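Side-chain contacts in putative cyclohexadienyl dehydrogenase and ADH prephenate dehydrogenase (Rhizobium meliloti, PDB 4WJI), which probably catalyses the oxidative decarboxylation of prephenate to 4-hydroxyphenylpyruvate in tyrosine biosynthesis, and is seen here with NADP and tyrosine bound: residues A[115-120]-A[155-160]; A[145-150]-A[163-168]. One frame throughout, in Å; residues are numbered along the deposited sequence.

Contact 1: residues A[115-120]-A[155-160]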
loop_
_atom_site.group_PDB
_atom_site.type_symbol
_atom_site.label_atom_id
_atom_site.label_comp_id
_atom_site.label_asym_id
_atom_site.label_seq_id
_atom_site.Cartn_x
_atom_site.Cartn_y
_atom_site.Cartn_z
ATOM N N ASP A 115 -9.114 1.243 43.100
ATOM C CA ASP A 115 -9.014 2.705 43.219
ATOM C C ASP A 115 -8.389 3.419 42.041
ATOM O O ASP A 115 -8.220 4.643 42.082
ATOM C CB ASP A 115 -8.320 3.141 44.524
ATOM C CG ASP A 115 -6.842 2.654 44.650
ATOM O OD1 ASP A 115 -6.433 1.747 43.917
ATOM O OD2 ASP A 115 -6.076 3.177 45.501
ATOM N N VAL A 116 -8.017 2.686 41.000
ATOM C CA VAL A 116 -7.505 3.355 39.798
ATOM C C VAL A 116 -8.487 3.203 38.661
ATOM O O VAL A 116 -9.344 2.313 38.683
ATOM C CB VAL A 116 -6.132 2.868 39.377
ATOM C CG1 VAL A 116 -5.128 2.972 40.512
ATOM C CG2 VAL A 116 -6.128 1.513 38.766
ATOM N N HIS A 117 -8.400 4.116 37.698
ATOM C CA HIS A 117 -9.302 4.109 36.547
ATOM C C HIS A 117 -8.601 3.571 35.296
ATOM O O HIS A 117 -7.649 4.156 34.788
ATOM C CB HIS A 117 -9.790 5.526 36.233
ATOM C CG HIS A 117 -10.303 6.264 37.422
ATOM N ND1 HIS A 117 -11.388 5.824 38.137
ATOM C CD2 HIS A 117 -9.860 7.384 38.041
ATOM C CE1 HIS A 117 -11.610 6.661 39.140
ATOM N NE2 HIS A 117 -10.701 7.623 39.101
ATOM N N PHE A 118 -9.120 2.506 34.742
ATOM C CA PHE A 118 -8.499 1.834 33.584
ATOM C C PHE A 118 -9.304 2.187 32.349
ATOM O O PHE A 118 -10.464 1.729 32.224
ATOM C CB PHE A 118 -8.520 0.309 33.846
ATOM C CG PHE A 118 -7.909 -0.525 32.773
ATOM C CD1 PHE A 118 -6.793 -0.093 32.049
ATOM C CD2 PHE A 118 -8.411 -1.777 32.513
ATOM C CE1 PHE A 118 -6.211 -0.894 31.057
ATOM C CE2 PHE A 118 -7.825 -2.595 31.555
ATOM C CZ PHE A 118 -6.728 -2.143 30.811
ATOM N N VAL A 119 -8.709 2.960 31.441
ATOM C CA VAL A 119 -9.392 3.423 30.225
ATOM C C VAL A 119 -8.552 3.059 29.023
ATOM O O VAL A 119 -7.655 3.801 28.662
ATOM C CB VAL A 119 -9.628 4.949 30.215
ATOM C CG1 VAL A 119 -10.522 5.303 29.022
ATOM C CG2 VAL A 119 -10.255 5.398 31.538
ATOM N N PRO A 120 -8.784 1.892 28.451
ATOM C CA PRO A 120 -7.978 1.415 27.328
ATOM C C PRO A 120 -8.171 2.276 26.083
ATOM O O PRO A 120 -9.234 2.750 25.855
ATOM C CB PRO A 120 -8.510 -0.002 27.088
ATOM C CG PRO A 120 -9.193 -0.392 28.343
ATOM C CD PRO A 120 -9.783 0.893 28.865
ATOM N N GLU A 155 -16.721 8.146 34.595
ATOM C CA GLU A 155 -16.975 8.909 33.368
ATOM C C GLU A 155 -16.103 10.136 33.301
ATOM O O GLU A 155 -15.796 10.626 32.197
ATOM C CB GLU A 155 -18.487 9.235 33.156
ATOM C CG GLU A 155 -19.344 8.005 32.794
ATOM C CD GLU A 155 -19.071 7.357 31.423
ATOM O OE1 GLU A 155 -18.683 8.059 30.454
ATOM O OE2 GLU A 155 -19.284 6.120 31.301
ATOM N N GLU A 156 -15.640 10.621 34.454
ATOM C CA GLU A 156 -14.729 11.755 34.446
ATOM C C GLU A 156 -13.351 11.328 33.935
ATOM O O GLU A 156 -12.737 12.076 33.176
ATOM C CB GLU A 156 -14.633 12.431 35.805
ATOM C CG GLU A 156 -14.070 13.856 35.735
ATOM C CD GLU A 156 -12.675 13.991 36.281
ATOM O OE1 GLU A 156 -12.168 13.012 36.869
ATOM O OE2 GLU A 156 -12.095 15.093 36.136
ATOM N N ALA A 157 -12.895 10.149 34.314
ATOM C CA ALA A 157 -11.645 9.601 33.788
ATOM C C ALA A 157 -11.717 9.455 32.246
ATOM O O ALA A 157 -10.792 9.849 31.525
ATOM C CB ALA A 157 -11.308 8.269 34.480
ATOM N N VAL A 158 -12.836 8.936 31.748
ATOM C CA VAL A 158 -13.005 8.762 30.307
ATOM C C VAL A 158 -12.961 10.154 29.635
ATOM O O VAL A 158 -12.303 10.335 28.646
ATOM C CB VAL A 158 -14.302 7.988 29.950
ATOM C CG1 VAL A 158 -14.416 7.850 28.478
ATOM C CG2 VAL A 158 -14.311 6.615 30.595
ATOM N N ALA A 159 -13.679 11.128 30.174
ATOM C CA ALA A 159 -13.676 12.481 29.637
ATOM C C ALA A 159 -12.294 13.105 29.624
ATOM O O ALA A 159 -11.949 13.804 28.676
ATOM C CB ALA A 159 -14.629 13.370 30.436
ATOM N N ARG A 160 -11.492 12.881 30.661
ATOM C CA ARG A 160 -10.135 13.434 30.650
ATOM C C ARG A 160 -9.255 12.813 29.559
ATOM O O ARG A 160 -8.438 13.504 28.941
ATOM C CB ARG A 160 -9.447 13.287 32.002
ATOM C CG ARG A 160 -10.062 14.144 33.103
ATOM C CD ARG A 160 -9.331 13.951 34.417
ATOM N NE ARG A 160 -8.056 14.684 34.447
ATOM C CZ ARG A 160 -7.181 14.610 35.461
ATOM N NH1 ARG A 160 -7.395 13.744 36.444
ATOM N NH2 ARG A 160 -6.071 15.355 35.465
#

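Contact 2: residues A[145-150]-A[163-168]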
loop_
_atom_site.group_PDB
_atom_site.type_symbol
_atom_site.label_atom_id
_atom_site.label_comp_id
_atom_site.label_asym_id
_atom_site.label_seq_id
_atom_site.Cartn_x
_atom_site.Cartn_y
_atom_site.Cartn_z
ATOM N N CYS A 145 -8.939 8.028 17.330
ATOM C CA CYS A 145 -8.507 7.222 18.478
ATOM C C CYS A 145 -9.755 6.571 19.066
ATOM O O CYS A 145 -10.811 7.214 19.168
ATOM C CB CYS A 145 -7.798 8.076 19.509
ATOM S SG CYS A 145 -7.281 7.085 20.922
ATOM N N ILE A 146 -9.647 5.283 19.377
ATOM C CA ILE A 146 -10.767 4.525 19.921
ATOM C C ILE A 146 -10.490 4.214 21.385
ATOM O O ILE A 146 -9.458 3.636 21.732
ATOM C CB ILE A 146 -11.012 3.205 19.132
ATOM C CG1 ILE A 146 -11.299 3.470 17.641
ATOM C CG2 ILE A 146 -12.121 2.392 19.766
ATOM C CD1 ILE A 146 -11.248 2.239 16.770
ATOM N N LEU A 147 -11.421 4.600 22.235
ATOM C CA LEU A 147 -11.415 4.189 23.647
ATOM C C LEU A 147 -12.384 3.063 23.888
ATOM O O LEU A 147 -13.462 3.032 23.289
ATOM C CB LEU A 147 -11.762 5.370 24.545
ATOM C CG LEU A 147 -10.945 6.651 24.413
ATOM C CD1 LEU A 147 -11.412 7.743 25.387
ATOM C CD2 LEU A 147 -9.465 6.347 24.565
ATOM N N THR A 148 -12.013 2.137 24.781
ATOM C CA THR A 148 -12.893 0.972 25.028
ATOM C C THR A 148 -13.083 0.778 26.573
ATOM O O THR A 148 -12.664 -0.229 27.142
ATOM C CB THR A 148 -12.393 -0.326 24.327
ATOM O OG1 THR A 148 -11.167 -0.767 24.926
ATOM C CG2 THR A 148 -12.148 -0.114 22.885
ATOM N N PRO A 149 -13.679 1.786 27.270
ATOM C CA PRO A 149 -13.842 1.647 28.730
ATOM C C PRO A 149 -14.783 0.513 29.102
ATOM O O PRO A 149 -15.864 0.427 28.559
ATOM C CB PRO A 149 -14.466 2.970 29.156
ATOM C CG PRO A 149 -14.854 3.675 27.938
ATOM C CD PRO A 149 -14.312 3.004 26.740
ATOM N N PRO A 150 -14.369 -0.346 30.034
ATOM C CA PRO A 150 -15.305 -1.359 30.527
ATOM C C PRO A 150 -16.524 -0.699 31.216
ATOM O O PRO A 150 -16.492 0.422 31.649
ATOM C CB PRO A 150 -14.443 -2.179 31.494
ATOM C CG PRO A 150 -13.043 -2.013 31.005
ATOM C CD PRO A 150 -12.979 -0.612 30.456
ATOM N N LEU A 163 -10.351 14.252 26.242
ATOM C CA LEU A 163 -9.820 15.592 26.052
ATOM C C LEU A 163 -8.327 15.499 25.671
ATOM O O LEU A 163 -7.853 16.241 24.818
ATOM C CB LEU A 163 -10.026 16.452 27.291
ATOM C CG LEU A 163 -9.286 17.781 27.301
ATOM C CD1 LEU A 163 -9.723 18.688 26.162
ATOM C CD2 LEU A 163 -9.486 18.505 28.610
ATOM N N PHE A 164 -7.604 14.592 26.301
ATOM C CA PHE A 164 -6.175 14.430 26.034
ATOM C C PHE A 164 -5.913 14.094 24.545
ATOM O O PHE A 164 -5.160 14.781 23.832
ATOM C CB PHE A 164 -5.630 13.349 26.945
ATOM C CG PHE A 164 -4.137 13.057 26.736
ATOM C CD1 PHE A 164 -3.169 13.921 27.228
ATOM C CD2 PHE A 164 -3.740 11.971 26.013
ATOM C CE1 PHE A 164 -1.804 13.660 27.092
ATOM C CE2 PHE A 164 -2.368 11.720 25.821
ATOM C CZ PHE A 164 -1.413 12.558 26.369
ATOM N N TRP A 165 -6.660 13.113 24.050
ATOM C CA TRP A 165 -6.509 12.711 22.637
ATOM C C TRP A 165 -6.965 13.764 21.668
ATOM O O TRP A 165 -6.348 13.971 20.600
ATOM C CB TRP A 165 -7.139 11.365 22.362
ATOM C CG TRP A 165 -6.301 10.228 22.846
ATOM C CD1 TRP A 165 -6.542 9.412 23.894
ATOM C CD2 TRP A 165 -5.019 9.821 22.311
ATOM N NE1 TRP A 165 -5.469 8.524 24.061
ATOM C CE2 TRP A 165 -4.561 8.744 23.061
ATOM C CE3 TRP A 165 -4.251 10.240 21.205
ATOM C CZ2 TRP A 165 -3.302 8.124 22.796
ATOM C CZ3 TRP A 165 -3.065 9.608 20.946
ATOM C CH2 TRP A 165 -2.607 8.572 21.718
ATOM N N GLU A 166 -8.039 14.476 22.016
ATOM C CA GLU A 166 -8.470 15.595 21.198
ATOM C C GLU A 166 -7.407 16.673 21.121
ATOM O O GLU A 166 -7.196 17.279 20.062
ATOM C CB GLU A 166 -9.839 16.136 21.674
ATOM C CG GLU A 166 -10.990 15.200 21.358
ATOM C CD GLU A 166 -12.338 15.645 21.928
ATOM O OE1 GLU A 166 -12.366 16.587 22.777
ATOM O OE2 GLU A 166 -13.376 15.019 21.573
ATOM N N THR A 167 -6.703 16.898 22.211
ATOM C CA THR A 167 -5.653 17.918 22.270
ATOM C C THR A 167 -4.461 17.522 21.419
ATOM O O THR A 167 -3.789 18.379 20.842
ATOM C CB THR A 167 -5.277 18.237 23.707
ATOM O OG1 THR A 167 -6.473 18.556 24.437
ATOM C CG2 THR A 167 -4.283 19.385 23.740
ATOM N N LEU A 168 -4.230 16.211 21.319
ATOM C CA LEU A 168 -3.196 15.685 20.400
ATOM C C LEU A 168 -3.632 15.719 18.931
ATOM O O LEU A 168 -2.823 15.416 18.042
ATOM C CB LEU A 168 -2.789 14.280 20.857
ATOM C CG LEU A 168 -1.614 14.126 21.793
ATOM C CD1 LEU A 168 -1.631 15.059 22.971
ATOM C CD2 LEU A 168 -1.401 12.692 22.268
#

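Contact 1: residues A[115-120]-A[155-160]
Ala157 pushes its methyl group against the root of the His117 side chain, CB to CB at 3.6 Å. The same methyl lies 3.7 Å from His117 CG and 3.9 Å from His117 CD2, meeting the imidazole obliquely, so carbon and not a ring nitrogen makes the touch. CG stands anti to the carbonyl carbon (chi1 -49°), which keeps the start of the histidine ring beside the Ala157 methyl. Two residues on, Val119 takes the next place along the strand and divides its branches: CG2 comes to 4.2 Å from Ala157 CB, while CG1 reaches CG2 of Val158 at 4.3 Å. No hydrogen bond crosses here; the join is purely van der Waals, and the small alanine side chain probably helps the helix ride close to the strand. Asp154 OD1 accepts from the backbone N of Ala157 at the start of this helix. Phe118, between the two contacting residues, points away and packs on helix 102-108. Helix 155-167 thus lies on one side of the Rossmann-type sheet and helix 102-108 on the other, with strand 93-96 running parallel beside strand 117-123 and its Ile93 also touching Ala157.

Contact 2: residues A[145-150]-A[163-168]
Cys145 sets its sulfur squarely over the pyrrole part of the Trp165 indole, SG standing 3.6 Å from the centroid of the five-membered ring and only 2° off its normal. This is a sulfur-aromatic contact over the ring face: SG is almost equally far from the atoms of that ring, with CG and CD2 of Trp165 both at 3.8 Å. The cysteine gets there because SG is anti to its backbone N (chi1 180°), which carries the sulfur out from the strand toward the helix. Leu147, on the same strand, adds a looser touch, its CD2 lying obliquely 4.3 Å from Trp165 CD1.

The indole is held from several directions. Its opposite face has Phe164 CD2 4.2 Å above the plane, offset toward the rim, and Phe140 meets it edge-to-face. Ile19, Pro123 and Val172 also pack on it. Replacing Trp165 by an alanine is likely to leave the Cys145 sulfur without its aromatic partner and to open a gap between strand and helix.

Farther out, Leu163 O accepts from both N and OG1 of Thr167, which approach from opposite faces of its carbonyl plane; the hydroxyl bond is 2.7 Å long, and OG1 also pairs with Gln3 NE2. Trp165 is about 5 Å, side chain to side chain, from the NADP-binding Ile15, consistent with a second layer behind the cofactor site. Strand 144-147, helix 155-167 and strand 171-174 form a beta-alpha-beta unit, and the indole fills the space between that helix, helix 14-26 and the sheet.

Going from the N terminus, the first of the contacting elements is strand 117-123, then antiparallel strand 144-147, and only afterwards helix 155-167, which both contacts share. Contact 1 closes a loop of 34 residues between its segments; contact 2 closes a shorter one of 12. The loops cross, since 145-150 falls inside the first and 163-168 follows it. The early turns of the helix therefore rest on strand 117-123 and its last turns on strand 144-147, tying one helix to two neighbouring strands. The strand segments also meet directly: Pro120 O lies 3.0 Å from Thr148 N, a probable hydrogen bond, and Pro120 packs on Pro150.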